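Local coordinates for protein ALDH21) (Physcomitrella patens subsp. patens, PDB 5MZ5) that oxidises succinic semialdehyde to succinate with NADP(+) as coenzyme, and may also convert glyceraldehyde 3-phosphate to 3-phosphoglycerate, at residues A367-E372 / G389-A394; A89-A94 / E233-A238; N113-I118 / D132-V137; P37-I42 / A67-Q72; N437-L442 / L484-I489. All coordinates share one frame; numbering follows the deposited sequence.

Interaction 1: residues A367-E372 / G389-A394; sequences AAKGIE and GNRKGA
Across this contact the CA atoms of Ala-368 and Ala-394 approach to 5.2 Å and those of Glu-372 and Arg-391 to 6.4 Å, so one turn of helix spans the short strand and the turn after it. Arg-391 carries the contact. Its CG lies anti to the backbone N (chi1 -168°), and a bend at chi3 brings the guanidinium group beside the helix. There NH1 gives Glu-372 OE1 a salt-bridge hydrogen bond of 3.0 Å, in the guanidinium plane and on the syn side of the carboxylate. The NE of Arg-391 bonds Gly-393 O at 2.9 Å, on a carbonyl lone pair, fixing the group's rotation. Strand 391-392 pairs antiparallel with strand 395-402 in the large mixed sheet, and Ile-396 of that sheet touches Ala-368, Glu-372 and Arg-391 together. Over one guanidinium face lies the aliphatic part of Lys-369, its CG 3.6 Å from Arg-391 CZ. A leucine in place of Arg-391 would probably leave the Glu-372 carboxylate without this salt-bridge partner and Gly-393 O without this donor. One water links Glu-372 OE2 (2.6 Å) to Arg-391 N (2.8 Å). Ala-368 CB rests 3.4 Å from Ala-394 O.

Interaction 2: residues A89-A94 / E233-A238; sequences APAMAA and ELPLGA
The puckered pyrrolidine ring of Pro-235, the one ring in the contact, touches Ala-91 with CB and CG and Met-92 with CD. The Ala-91 CB to Pro-235 CB distance is 4.0 Å, and Pro-235 CD lies 3.8 Å from Met-92 SD. Pro-235 begins a type II beta turn ending at Ala-238, with Gly-237 at its third position (phi 87°), in the loop between helix 219-229 and strand 239-241, an outermost strand of the Rossmann-type sheet. The contact thus lays helix 75-94 against the entry to that strand. The CG of Met-92 lies beside the backbone N (chi1 -78°), and bends at chi2 and chi3 turn the thioether back toward the loop, although its CB does not point there. Met-92 SD also lies 4.1 Å from Leu-234 CD1. Replacing Met-92 by alanine would probably open a gap beside Leu-234, Pro-235 and Ala-238, leaving Ala-91 on Pro-235 as the remaining apolar touch between the two segments. No hydrogen bond crosses. Pro-208 also touches Met-92, and Met-95 touches Pro-235. The sulfur's closest neighbour across the contact is Ala-238 CB, 3.5 Å from Met-92 SD.

Interaction 3: residues N113-I118 / D132-V137; sequences NRFEEI and DARGEV
Glu-116 OE1 is held by two groups: Arg-134 NH2 donates to it at 3.0 Å, and Gln-120 NE2, one helical turn on, also bonds it. The other oxygen, Glu-116 OE2, takes Arg-134 NE at 2.8 Å on its syn lone pair. The grip is therefore side-on, one nitrogen to each oxygen, with carboxylate and guanidinium planes 36° apart. Arg-134 NH1 has a second acid partner, Glu-355, so two carboxylates hold the guanidinium, which probably limits its rotation. These residues sit on two helices that follow each other in the chain, 115-126 and 130-151, and the salt bridge spans them at the border of an apolar seam. Phe-115 fills that seam: its CG lies anti to the backbone N (chi1 -169°), which sends the ring toward the second helix. Its CD2 meets Val-137 CG1 at 3.6 Å, its CE1 meets Arg-134 CG at 3.9 Å, and its CZ approaches Arg-134 O obliquely at 3.3 Å. Further in, Ile-118 CG2 packs on Val-137 CG2 at 3.8 Å. Helix 130-151 also carries Arg-139, a succinate-binding residue two positions after Val-137.

Interaction 4: residues P37-I42 / A67-Q72; sequences PKKYNI and AAKVPQ
Ile-42 turns CG1 into the position between its backbone N and carbonyl carbon (chi1 60°), which leaves CG2 on the side of the neighbouring strand, where it meets Val-70 CG1 at 3.6 Å and Pro-71 CD at 3.8 Å. Strands 38-44 and 66-71 run parallel here, the central pair of a four-stranded mixed sheet. Three bonds give the parallel register: Lys-38 N to Ala-67 O (3.0 Å), Lys-69 N to Lys-38 O (2.9 Å) and Tyr-40 N to Lys-69 O (3.0 Å). On its other side strand 66-71 faces strand 55-59, where Ala-67 and Ala-68 both oppose Val-58 in a classic beta bulge. Lys-69 lies alongside Pro-37, pointing the same way, and makes a cation-pi contact with Trp-55. Lys-39 NZ and Lys-69 NZ, like charges, lie 4.5 Å apart. The side chain of Gln-72 comes within about 6 Å of that of Ser-215, an NADP(+)-binding residue. A bend at chi4 sets Lys-38 NZ over the centre of one face of the Tyr-40 ring, whose CE1 touches Ala-68 CB at 3.8 Å.

Interaction 5: residues N437-L442 / L484-I489; sequences NTHYGL and LKDSGI
Two backbone bonds align the segments: Asp-486 N donates to His-439 O at 2.9 Å and Leu-484 N to Gly-441 O at 2.8 Å. The glycine suits the close approach, because a CB at Gly-441 would lie 3.0 Å from Leu-484 O. Side chains then seize backbone atoms. Ser-487 OG accepts a hydrogen bond from Gly-441 N at 2.9 Å, almost straight (179°), and is also bonded to Gly-287 O. The extended chain of Lys-485 carries NZ to Thr-438 O at 3.0 Å; the same nitrogen forms a salt bridge with Glu-462 and, through one water, reaches Tyr-440 O. Between side chains there is a His-carboxylate hydrogen bond: His-439 ND1 to Asp-486 OD2, 2.8 Å, on the anti side of the carboxylate, with ring and carboxylate planes 66° apart. Over one face of that imidazole lies Tyr-440 CE2, 3.3 Å above its plane and offset toward the rim. Tyr-440 OH bonds the backbone N of Glu-414, an NADP(+)-binding residue, and Leu-442 touches Tyr-481, which binds succinate. Asp-486 OD1 makes a salt bridge with Lys-279 of the second subunit. Shared between His-439 and that lysine, the Asp-486 carboxylate is probably stabilised as an anion, and the contact therefore lies beside residues of both binding sites and also reaches the second subunit.

In the fold
The five contacts do not touch one another; interactions 3 and 4 come nearest, about 6 Å between nearest atoms, and interactions 1 and 2 stand 46 Å apart between centres, on opposite sides of the chain's centre. Interaction 1 is a surface contact held by charge, whereas interaction 2 is buried and wholly apolar. Interactions 3 and 4 are partly buried: one joins two successive helices by a salt bridge beside an apolar seam, the other two strands by backbone bonds. Strand 66-71 of interaction 4 is followed in the chain by helix 75-94 of interaction 2. Interaction 5, also partly buried, relies mostly on polar bonds and alone among the five is touched by another subunit.

Interaction 1: residues A367-E372 / G389-A394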
# COMPACT_ATOMS: atom_id res chain seq x y z
N ALA A 367 36.24 -17.53 -23.47
CA ALA A 367 35.84 -16.46 -22.54
C ALA A 367 37.10 -15.93 -21.84
O ALA A 367 37.32 -14.71 -21.82
CB ALA A 367 34.82 -16.99 -21.52
N ALA A 368 37.97 -16.85 -21.34
CA ALA A 368 39.25 -16.53 -20.68
C ALA A 368 40.21 -15.77 -21.62
O ALA A 368 40.80 -14.78 -21.18
CB ALA A 368 39.91 -17.81 -20.17
N LYS A 369 40.34 -16.21 -22.90
CA LYS A 369 41.18 -15.57 -23.92
C LYS A 369 40.74 -14.12 -24.17
O LYS A 369 41.59 -13.25 -24.29
CB LYS A 369 41.19 -16.36 -25.24
CG LYS A 369 42.03 -17.63 -25.22
CD LYS A 369 41.90 -18.37 -26.54
CE LYS A 369 42.60 -19.71 -26.54
NZ LYS A 369 42.58 -20.35 -27.89
N GLY A 370 39.41 -13.90 -24.21
CA GLY A 370 38.79 -12.59 -24.39
C GLY A 370 39.15 -11.63 -23.27
O GLY A 370 39.52 -10.48 -23.53
N ILE A 371 39.08 -12.12 -22.01
CA ILE A 371 39.43 -11.35 -20.80
C ILE A 371 40.94 -10.99 -20.83
O ILE A 371 41.30 -9.84 -20.64
CB ILE A 371 39.01 -12.10 -19.51
CG1 ILE A 371 37.47 -12.20 -19.41
CG2 ILE A 371 39.60 -11.43 -18.26
CD1 ILE A 371 36.94 -13.45 -18.65
N GLU A 372 41.80 -11.99 -21.12
CA GLU A 372 43.24 -11.85 -21.26
C GLU A 372 43.60 -10.76 -22.32
O GLU A 372 44.50 -9.95 -22.08
CB GLU A 372 43.87 -13.21 -21.65
CG GLU A 372 45.39 -13.23 -21.63
CD GLU A 372 46.05 -14.39 -22.34
OE1 GLU A 372 45.36 -15.13 -23.08
OE2 GLU A 372 47.28 -14.57 -22.16
N GLY A 389 46.53 -11.09 -14.33
CA GLY A 389 46.53 -10.85 -15.77
C GLY A 389 46.97 -12.02 -16.64
O GLY A 389 46.97 -11.89 -17.87
N ASN A 390 47.35 -13.16 -16.03
CA ASN A 390 47.78 -14.34 -16.78
C ASN A 390 46.67 -15.37 -16.94
O ASN A 390 45.81 -15.52 -16.06
CB ASN A 390 49.03 -14.98 -16.17
CG ASN A 390 50.24 -14.07 -16.10
OD1 ASN A 390 50.83 -13.87 -15.05
ND2 ASN A 390 50.67 -13.52 -17.22
N ARG A 391 46.67 -16.05 -18.10
CA ARG A 391 45.71 -17.09 -18.44
C ARG A 391 46.39 -18.46 -18.41
O ARG A 391 47.53 -18.61 -18.84
CB ARG A 391 45.08 -16.81 -19.82
CG ARG A 391 43.86 -17.66 -20.15
CD ARG A 391 43.58 -17.63 -21.64
NE ARG A 391 43.89 -18.92 -22.26
CZ ARG A 391 44.72 -19.09 -23.28
NH1 ARG A 391 45.33 -18.05 -23.83
NH2 ARG A 391 44.93 -20.29 -23.78
N LYS A 392 45.66 -19.45 -17.89
CA LYS A 392 46.08 -20.85 -17.78
C LYS A 392 44.81 -21.63 -18.19
O LYS A 392 43.94 -21.87 -17.34
CB LYS A 392 46.50 -21.14 -16.33
CG LYS A 392 47.41 -22.34 -16.12
CD LYS A 392 47.45 -22.78 -14.63
CE LYS A 392 46.19 -23.52 -14.18
NZ LYS A 392 46.00 -23.51 -12.71
N GLY A 393 44.68 -21.91 -19.50
CA GLY A 393 43.51 -22.57 -20.07
C GLY A 393 42.28 -21.69 -19.94
O GLY A 393 42.26 -20.60 -20.51
N ALA A 394 41.28 -22.13 -19.17
CA ALA A 394 40.05 -21.37 -18.93
C ALA A 394 40.17 -20.49 -17.67
O ALA A 394 39.28 -19.69 -17.38
CB ALA A 394 38.85 -22.31 -18.83
O HOH W 1 48.57 -15.02 -19.91

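Interaction 2: residues A89-A94 / E233-A238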
# COMPACT_ATOMS: atom_id res chain seq x y z
N ALA A 89 -3.33 -22.40 -19.74
CA ALA A 89 -3.55 -21.06 -19.18
C ALA A 89 -4.88 -20.93 -18.39
O ALA A 89 -4.79 -20.48 -17.24
CB ALA A 89 -3.43 -19.97 -20.26
N PRO A 90 -6.07 -21.42 -18.87
CA PRO A 90 -7.29 -21.32 -18.03
C PRO A 90 -7.22 -22.09 -16.71
O PRO A 90 -7.64 -21.55 -15.69
CB PRO A 90 -8.41 -21.83 -18.95
CG PRO A 90 -7.85 -21.66 -20.36
CD PRO A 90 -6.40 -21.96 -20.21
N ALA A 91 -6.67 -23.33 -16.70
CA ALA A 91 -6.54 -24.09 -15.45
C ALA A 91 -5.50 -23.46 -14.50
O ALA A 91 -5.69 -23.51 -13.29
CB ALA A 91 -6.21 -25.55 -15.73
N MET A 92 -4.45 -22.83 -15.05
CA MET A 92 -3.43 -22.12 -14.27
C MET A 92 -4.09 -20.91 -13.57
O MET A 92 -3.92 -20.73 -12.36
CB MET A 92 -2.29 -21.62 -15.18
CG MET A 92 -1.29 -22.70 -15.59
SD MET A 92 -0.36 -23.29 -14.18
CE MET A 92 0.90 -22.09 -14.07
N ALA A 93 -4.91 -20.14 -14.33
CA ALA A 93 -5.66 -18.97 -13.87
C ALA A 93 -6.78 -19.32 -12.87
O ALA A 93 -7.13 -18.47 -12.05
CB ALA A 93 -6.21 -18.20 -15.06
N ALA A 94 -7.33 -20.55 -12.91
CA ALA A 94 -8.40 -21.04 -12.02
C ALA A 94 -7.87 -21.68 -10.72
O ALA A 94 -8.66 -21.96 -9.82
CB ALA A 94 -9.31 -22.03 -12.76
N GLU A 233 -0.67 -30.71 -8.05
CA GLU A 233 -1.40 -29.43 -8.03
C GLU A 233 -1.18 -28.61 -9.30
O GLU A 233 -2.04 -27.82 -9.68
CB GLU A 233 -0.98 -28.56 -6.83
CG GLU A 233 -1.49 -29.01 -5.47
CD GLU A 233 -0.57 -29.91 -4.67
OE1 GLU A 233 0.25 -30.64 -5.28
OE2 GLU A 233 -0.72 -29.93 -3.43
N LEU A 234 -0.01 -28.78 -9.95
CA LEU A 234 0.34 -28.04 -11.15
C LEU A 234 -0.33 -28.65 -12.38
O LEU A 234 -0.08 -29.81 -12.69
CB LEU A 234 1.87 -27.95 -11.28
CG LEU A 234 2.44 -26.80 -12.11
CD1 LEU A 234 2.02 -25.42 -11.55
CD2 LEU A 234 3.95 -26.91 -12.19
N PRO A 235 -1.25 -27.91 -13.06
CA PRO A 235 -1.95 -28.48 -14.24
C PRO A 235 -1.02 -29.02 -15.34
O PRO A 235 0.08 -28.52 -15.51
CB PRO A 235 -2.79 -27.30 -14.76
CG PRO A 235 -2.98 -26.41 -13.56
CD PRO A 235 -1.70 -26.52 -12.81
N LEU A 236 -1.49 -30.03 -16.08
CA LEU A 236 -0.74 -30.61 -17.20
C LEU A 236 -0.54 -29.56 -18.30
O LEU A 236 -1.48 -28.86 -18.68
CB LEU A 236 -1.48 -31.84 -17.74
CG LEU A 236 -0.70 -32.72 -18.71
CD1 LEU A 236 0.34 -33.57 -17.95
CD2 LEU A 236 -1.66 -33.59 -19.53
N GLY A 237 0.70 -29.42 -18.75
CA GLY A 237 1.07 -28.44 -19.76
C GLY A 237 1.43 -27.07 -19.23
O GLY A 237 1.72 -26.17 -20.01
N ALA A 238 1.44 -26.89 -17.88
CA ALA A 238 1.79 -25.62 -17.20
C ALA A 238 3.25 -25.23 -17.47
O ALA A 238 3.61 -24.04 -17.38
CB ALA A 238 1.57 -25.77 -15.71

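Interaction 3: residues N113-I118 / D132-V137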
# COMPACT_ATOMS: atom_id res chain seq x y z
N ASN A 113 15.97 -31.20 0.24
CA ASN A 113 16.19 -32.64 0.23
C ASN A 113 17.32 -33.07 -0.71
O ASN A 113 18.05 -34.02 -0.41
CB ASN A 113 14.88 -33.33 -0.17
CG ASN A 113 14.81 -34.78 0.22
OD1 ASN A 113 14.84 -35.13 1.41
ND2 ASN A 113 14.70 -35.65 -0.77
N ARG A 114 17.45 -32.39 -1.85
CA ARG A 114 18.46 -32.67 -2.87
C ARG A 114 19.57 -31.59 -2.90
O ARG A 114 20.28 -31.49 -3.89
CB ARG A 114 17.77 -32.77 -4.26
CG ARG A 114 16.80 -33.95 -4.39
CD ARG A 114 16.08 -33.94 -5.73
NE ARG A 114 16.96 -34.29 -6.84
CZ ARG A 114 16.59 -34.34 -8.12
NH1 ARG A 114 15.33 -34.06 -8.46
NH2 ARG A 114 17.46 -34.66 -9.06
N PHE A 115 19.72 -30.81 -1.80
CA PHE A 115 20.66 -29.69 -1.66
C PHE A 115 22.08 -29.94 -2.23
O PHE A 115 22.50 -29.23 -3.15
CB PHE A 115 20.75 -29.21 -0.20
CG PHE A 115 21.50 -27.91 -0.03
CD1 PHE A 115 22.88 -27.90 0.17
CD2 PHE A 115 20.83 -26.69 -0.03
CE1 PHE A 115 23.58 -26.69 0.33
CE2 PHE A 115 21.52 -25.49 0.12
CZ PHE A 115 22.89 -25.49 0.30
N GLU A 116 22.84 -30.89 -1.64
CA GLU A 116 24.21 -31.20 -2.03
C GLU A 116 24.32 -31.67 -3.46
O GLU A 116 25.22 -31.22 -4.17
CB GLU A 116 24.88 -32.18 -1.05
CG GLU A 116 26.40 -32.26 -1.20
CD GLU A 116 27.19 -30.96 -1.11
OE1 GLU A 116 28.30 -30.91 -1.68
OE2 GLU A 116 26.71 -30.00 -0.47
N GLU A 117 23.39 -32.55 -3.89
CA GLU A 117 23.34 -33.06 -5.26
C GLU A 117 23.17 -31.90 -6.27
O GLU A 117 23.87 -31.88 -7.28
CB GLU A 117 22.18 -34.06 -5.39
CG GLU A 117 21.95 -34.59 -6.79
CD GLU A 117 20.52 -34.99 -7.09
OE1 GLU A 117 20.18 -35.10 -8.29
OE2 GLU A 117 19.74 -35.19 -6.13
N ILE A 118 22.27 -30.94 -5.98
CA ILE A 118 22.03 -29.76 -6.83
C ILE A 118 23.28 -28.87 -6.86
O ILE A 118 23.71 -28.47 -7.94
CB ILE A 118 20.73 -29.01 -6.43
CG1 ILE A 118 19.49 -29.90 -6.69
CG2 ILE A 118 20.59 -27.70 -7.21
CD1 ILE A 118 18.25 -29.47 -5.91
N ASP A 132 30.27 -21.39 -3.46
CA ASP A 132 29.37 -20.47 -4.18
C ASP A 132 28.13 -21.18 -4.70
O ASP A 132 27.04 -20.61 -4.65
CB ASP A 132 30.11 -19.77 -5.35
CG ASP A 132 31.26 -18.87 -4.93
OD1 ASP A 132 31.27 -18.42 -3.76
OD2 ASP A 132 32.13 -18.58 -5.79
N ALA A 133 28.30 -22.44 -5.20
CA ALA A 133 27.20 -23.28 -5.69
C ALA A 133 26.18 -23.55 -4.57
O ALA A 133 24.99 -23.44 -4.84
CB ALA A 133 27.75 -24.59 -6.24
N ARG A 134 26.65 -23.82 -3.33
CA ARG A 134 25.80 -24.04 -2.13
C ARG A 134 25.05 -22.76 -1.78
O ARG A 134 23.86 -22.84 -1.49
CB ARG A 134 26.63 -24.54 -0.92
CG ARG A 134 27.11 -25.97 -1.11
CD ARG A 134 27.70 -26.54 0.16
NE ARG A 134 28.40 -27.80 -0.11
CZ ARG A 134 29.70 -27.99 0.06
NH1 ARG A 134 30.47 -27.01 0.53
NH2 ARG A 134 30.25 -29.16 -0.24
N GLY A 135 25.75 -21.61 -1.89
CA GLY A 135 25.17 -20.28 -1.68
C GLY A 135 24.05 -20.02 -2.68
O GLY A 135 23.01 -19.47 -2.32
N GLU A 136 24.23 -20.47 -3.94
CA GLU A 136 23.22 -20.33 -5.00
C GLU A 136 21.97 -21.20 -4.76
O GLU A 136 20.87 -20.76 -5.10
CB GLU A 136 23.82 -20.57 -6.39
CG GLU A 136 22.80 -20.41 -7.51
CD GLU A 136 23.26 -20.46 -8.95
OE1 GLU A 136 22.39 -20.41 -9.84
OE2 GLU A 136 24.48 -20.57 -9.19
N VAL A 137 22.15 -22.42 -4.19
CA VAL A 137 21.03 -23.31 -3.86
C VAL A 137 20.20 -22.70 -2.69
O VAL A 137 18.98 -22.64 -2.79
CB VAL A 137 21.44 -24.80 -3.66
CG1 VAL A 137 20.22 -25.70 -3.47
CG2 VAL A 137 22.27 -25.31 -4.85

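Interaction 4: residues P37-I42 / A67-Q72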
# COMPACT_ATOMS: atom_id res chain seq x y z
N PRO A 37 28.62 -40.39 -19.24
CA PRO A 37 27.78 -39.20 -19.02
C PRO A 37 26.35 -39.56 -18.60
O PRO A 37 25.77 -40.50 -19.15
CB PRO A 37 27.83 -38.47 -20.36
CG PRO A 37 28.16 -39.52 -21.36
CD PRO A 37 28.95 -40.58 -20.67
N LYS A 38 25.81 -38.83 -17.59
CA LYS A 38 24.44 -39.05 -17.11
C LYS A 38 23.44 -38.55 -18.17
O LYS A 38 23.60 -37.46 -18.72
CB LYS A 38 24.20 -38.34 -15.77
CG LYS A 38 22.91 -38.77 -15.08
CD LYS A 38 22.57 -37.94 -13.85
CE LYS A 38 21.24 -38.32 -13.25
NZ LYS A 38 20.08 -37.95 -14.10
N LYS A 39 22.40 -39.36 -18.45
CA LYS A 39 21.35 -38.99 -19.40
C LYS A 39 20.21 -38.32 -18.65
O LYS A 39 19.78 -38.80 -17.60
CB LYS A 39 20.87 -40.20 -20.23
CG LYS A 39 21.95 -40.75 -21.13
CD LYS A 39 21.48 -41.88 -21.99
CE LYS A 39 22.47 -42.17 -23.11
NZ LYS A 39 23.76 -42.72 -22.61
N TYR A 40 19.78 -37.17 -19.15
CA TYR A 40 18.71 -36.38 -18.56
C TYR A 40 17.52 -36.38 -19.51
O TYR A 40 17.65 -36.72 -20.69
CB TYR A 40 19.17 -34.93 -18.33
CG TYR A 40 20.02 -34.74 -17.09
CD1 TYR A 40 21.37 -35.10 -17.08
CD2 TYR A 40 19.49 -34.17 -15.94
CE1 TYR A 40 22.16 -34.94 -15.95
CE2 TYR A 40 20.28 -33.98 -14.80
CZ TYR A 40 21.61 -34.37 -14.81
OH TYR A 40 22.39 -34.20 -13.70
N ASN A 41 16.36 -36.00 -18.99
CA ASN A 41 15.16 -35.83 -19.78
C ASN A 41 14.89 -34.35 -19.88
O ASN A 41 15.33 -33.57 -19.03
CB ASN A 41 13.96 -36.49 -19.09
CG ASN A 41 13.98 -37.98 -19.06
OD1 ASN A 41 13.87 -38.58 -17.99
ND2 ASN A 41 14.01 -38.61 -20.22
N ILE A 42 14.16 -33.96 -20.92
CA ILE A 42 13.69 -32.59 -21.10
C ILE A 42 12.21 -32.62 -20.78
O ILE A 42 11.62 -33.71 -20.71
CB ILE A 42 14.07 -31.95 -22.46
CG1 ILE A 42 13.48 -32.73 -23.66
CG2 ILE A 42 15.59 -31.83 -22.56
CD1 ILE A 42 13.56 -32.03 -25.04
N ALA A 67 29.95 -34.70 -18.96
CA ALA A 67 29.40 -35.30 -17.75
C ALA A 67 27.93 -35.62 -17.87
O ALA A 67 27.40 -36.40 -17.07
CB ALA A 67 29.66 -34.40 -16.56
N ALA A 68 27.27 -35.02 -18.86
CA ALA A 68 25.85 -35.18 -19.08
C ALA A 68 25.45 -35.08 -20.55
O ALA A 68 26.13 -34.40 -21.33
CB ALA A 68 25.08 -34.16 -18.24
N LYS A 69 24.35 -35.76 -20.91
CA LYS A 69 23.74 -35.78 -22.25
C LYS A 69 22.29 -35.37 -22.07
O LYS A 69 21.58 -35.94 -21.23
CB LYS A 69 23.85 -37.16 -22.90
CG LYS A 69 25.24 -37.46 -23.41
CD LYS A 69 25.32 -38.87 -23.93
CE LYS A 69 25.60 -38.90 -25.40
NZ LYS A 69 25.31 -40.24 -25.98
N VAL A 70 21.88 -34.33 -22.80
CA VAL A 70 20.52 -33.77 -22.70
C VAL A 70 19.82 -33.89 -24.06
O VAL A 70 20.40 -33.47 -25.06
CB VAL A 70 20.59 -32.27 -22.26
CG1 VAL A 70 19.21 -31.65 -22.22
CG2 VAL A 70 21.29 -32.12 -20.92
N PRO A 71 18.57 -34.41 -24.14
CA PRO A 71 17.87 -34.43 -25.43
C PRO A 71 17.67 -33.01 -25.97
O PRO A 71 17.44 -32.07 -25.21
CB PRO A 71 16.50 -35.05 -25.08
CG PRO A 71 16.69 -35.74 -23.79
CD PRO A 71 17.70 -34.92 -23.06
N GLN A 72 17.82 -32.85 -27.29
CA GLN A 72 17.61 -31.56 -27.93
C GLN A 72 16.21 -31.55 -28.52
O GLN A 72 15.85 -32.47 -29.25
CB GLN A 72 18.68 -31.26 -28.99
CG GLN A 72 18.64 -29.81 -29.44
CD GLN A 72 19.81 -29.44 -30.29
OE1 GLN A 72 19.85 -29.71 -31.50
NE2 GLN A 72 20.77 -28.75 -29.69

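Interaction 5: residues N437-L442 / L484-I489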
# COMPACT_ATOMS: atom_id res chain seq x y z
N ASN A 437 29.63 7.48 -15.48
CA ASN A 437 30.30 7.57 -16.79
C ASN A 437 30.45 6.17 -17.41
O ASN A 437 31.56 5.61 -17.54
CB ASN A 437 31.64 8.34 -16.68
CG ASN A 437 32.24 8.69 -18.01
OD1 ASN A 437 31.60 8.58 -19.06
ND2 ASN A 437 33.50 9.13 -18.02
N THR A 438 29.29 5.60 -17.80
CA THR A 438 29.14 4.26 -18.35
C THR A 438 27.80 4.17 -19.08
O THR A 438 26.90 4.95 -18.80
CB THR A 438 29.24 3.19 -17.20
OG1 THR A 438 29.07 1.89 -17.75
CG2 THR A 438 28.20 3.41 -16.08
N HIS A 439 27.67 3.21 -20.00
CA HIS A 439 26.45 2.96 -20.74
C HIS A 439 25.59 1.89 -20.05
O HIS A 439 24.47 1.61 -20.49
CB HIS A 439 26.71 2.67 -22.23
CG HIS A 439 27.59 1.49 -22.52
ND1 HIS A 439 27.05 0.24 -22.85
CD2 HIS A 439 28.94 1.43 -22.65
CE1 HIS A 439 28.09 -0.54 -23.14
NE2 HIS A 439 29.25 0.12 -23.03
N TYR A 440 26.07 1.37 -18.92
CA TYR A 440 25.34 0.42 -18.07
C TYR A 440 24.76 1.19 -16.87
O TYR A 440 25.07 2.37 -16.69
CB TYR A 440 26.28 -0.70 -17.59
CG TYR A 440 26.95 -1.47 -18.71
CD1 TYR A 440 26.32 -2.56 -19.31
CD2 TYR A 440 28.23 -1.14 -19.15
CE1 TYR A 440 26.95 -3.29 -20.32
CE2 TYR A 440 28.88 -1.87 -20.14
CZ TYR A 440 28.24 -2.95 -20.73
OH TYR A 440 28.88 -3.66 -21.72
N GLY A 441 23.91 0.55 -16.07
CA GLY A 441 23.30 1.18 -14.91
C GLY A 441 22.56 0.21 -14.01
O GLY A 441 21.41 0.43 -13.68
N LEU A 442 23.24 -0.87 -13.62
CA LEU A 442 22.64 -1.92 -12.81
C LEU A 442 22.73 -1.62 -11.32
O LEU A 442 21.71 -1.30 -10.70
CB LEU A 442 23.26 -3.28 -13.22
CG LEU A 442 22.63 -4.62 -12.80
CD1 LEU A 442 21.15 -4.56 -12.67
CD2 LEU A 442 22.98 -5.70 -13.79
N LEU A 484 19.11 0.62 -15.28
CA LEU A 484 18.90 1.71 -16.21
C LEU A 484 19.86 1.52 -17.35
O LEU A 484 20.72 0.62 -17.31
CB LEU A 484 19.15 3.07 -15.50
CG LEU A 484 18.36 3.35 -14.21
CD1 LEU A 484 18.62 4.78 -13.72
CD2 LEU A 484 16.86 3.12 -14.40
N LYS A 485 19.72 2.36 -18.39
CA LYS A 485 20.57 2.39 -19.58
C LYS A 485 20.64 1.00 -20.28
O LYS A 485 19.59 0.41 -20.55
CB LYS A 485 21.96 2.98 -19.23
CG LYS A 485 21.93 4.33 -18.50
CD LYS A 485 23.37 4.83 -18.29
CE LYS A 485 23.46 5.89 -17.24
NZ LYS A 485 24.88 6.24 -16.94
N ASP A 486 21.85 0.48 -20.58
CA ASP A 486 21.99 -0.81 -21.28
C ASP A 486 21.84 -2.04 -20.39
O ASP A 486 21.87 -3.17 -20.90
CB ASP A 486 23.31 -0.88 -22.09
CG ASP A 486 23.37 0.08 -23.26
OD1 ASP A 486 22.33 0.72 -23.58
OD2 ASP A 486 24.45 0.19 -23.88
N SER A 487 21.62 -1.83 -19.09
CA SER A 487 21.45 -2.93 -18.12
C SER A 487 20.07 -3.61 -18.17
O SER A 487 19.90 -4.68 -17.60
CB SER A 487 21.81 -2.47 -16.71
OG SER A 487 23.20 -2.21 -16.71
N GLY A 488 19.14 -3.04 -18.92
CA GLY A 488 17.83 -3.66 -19.16
C GLY A 488 16.63 -2.78 -18.90
O GLY A 488 16.75 -1.55 -18.86
N ILE A 489 15.47 -3.42 -18.76
CA ILE A 489 14.17 -2.80 -18.46
C ILE A 489 13.41 -3.66 -17.46
O ILE A 489 13.41 -4.90 -17.56
CB ILE A 489 13.31 -2.43 -19.71
CG1 ILE A 489 13.17 -3.60 -20.70
CG2 ILE A 489 13.84 -1.16 -20.43
CD1 ILE A 489 11.87 -3.54 -21.44
O HOH W 2 24.98 4.33 -14.65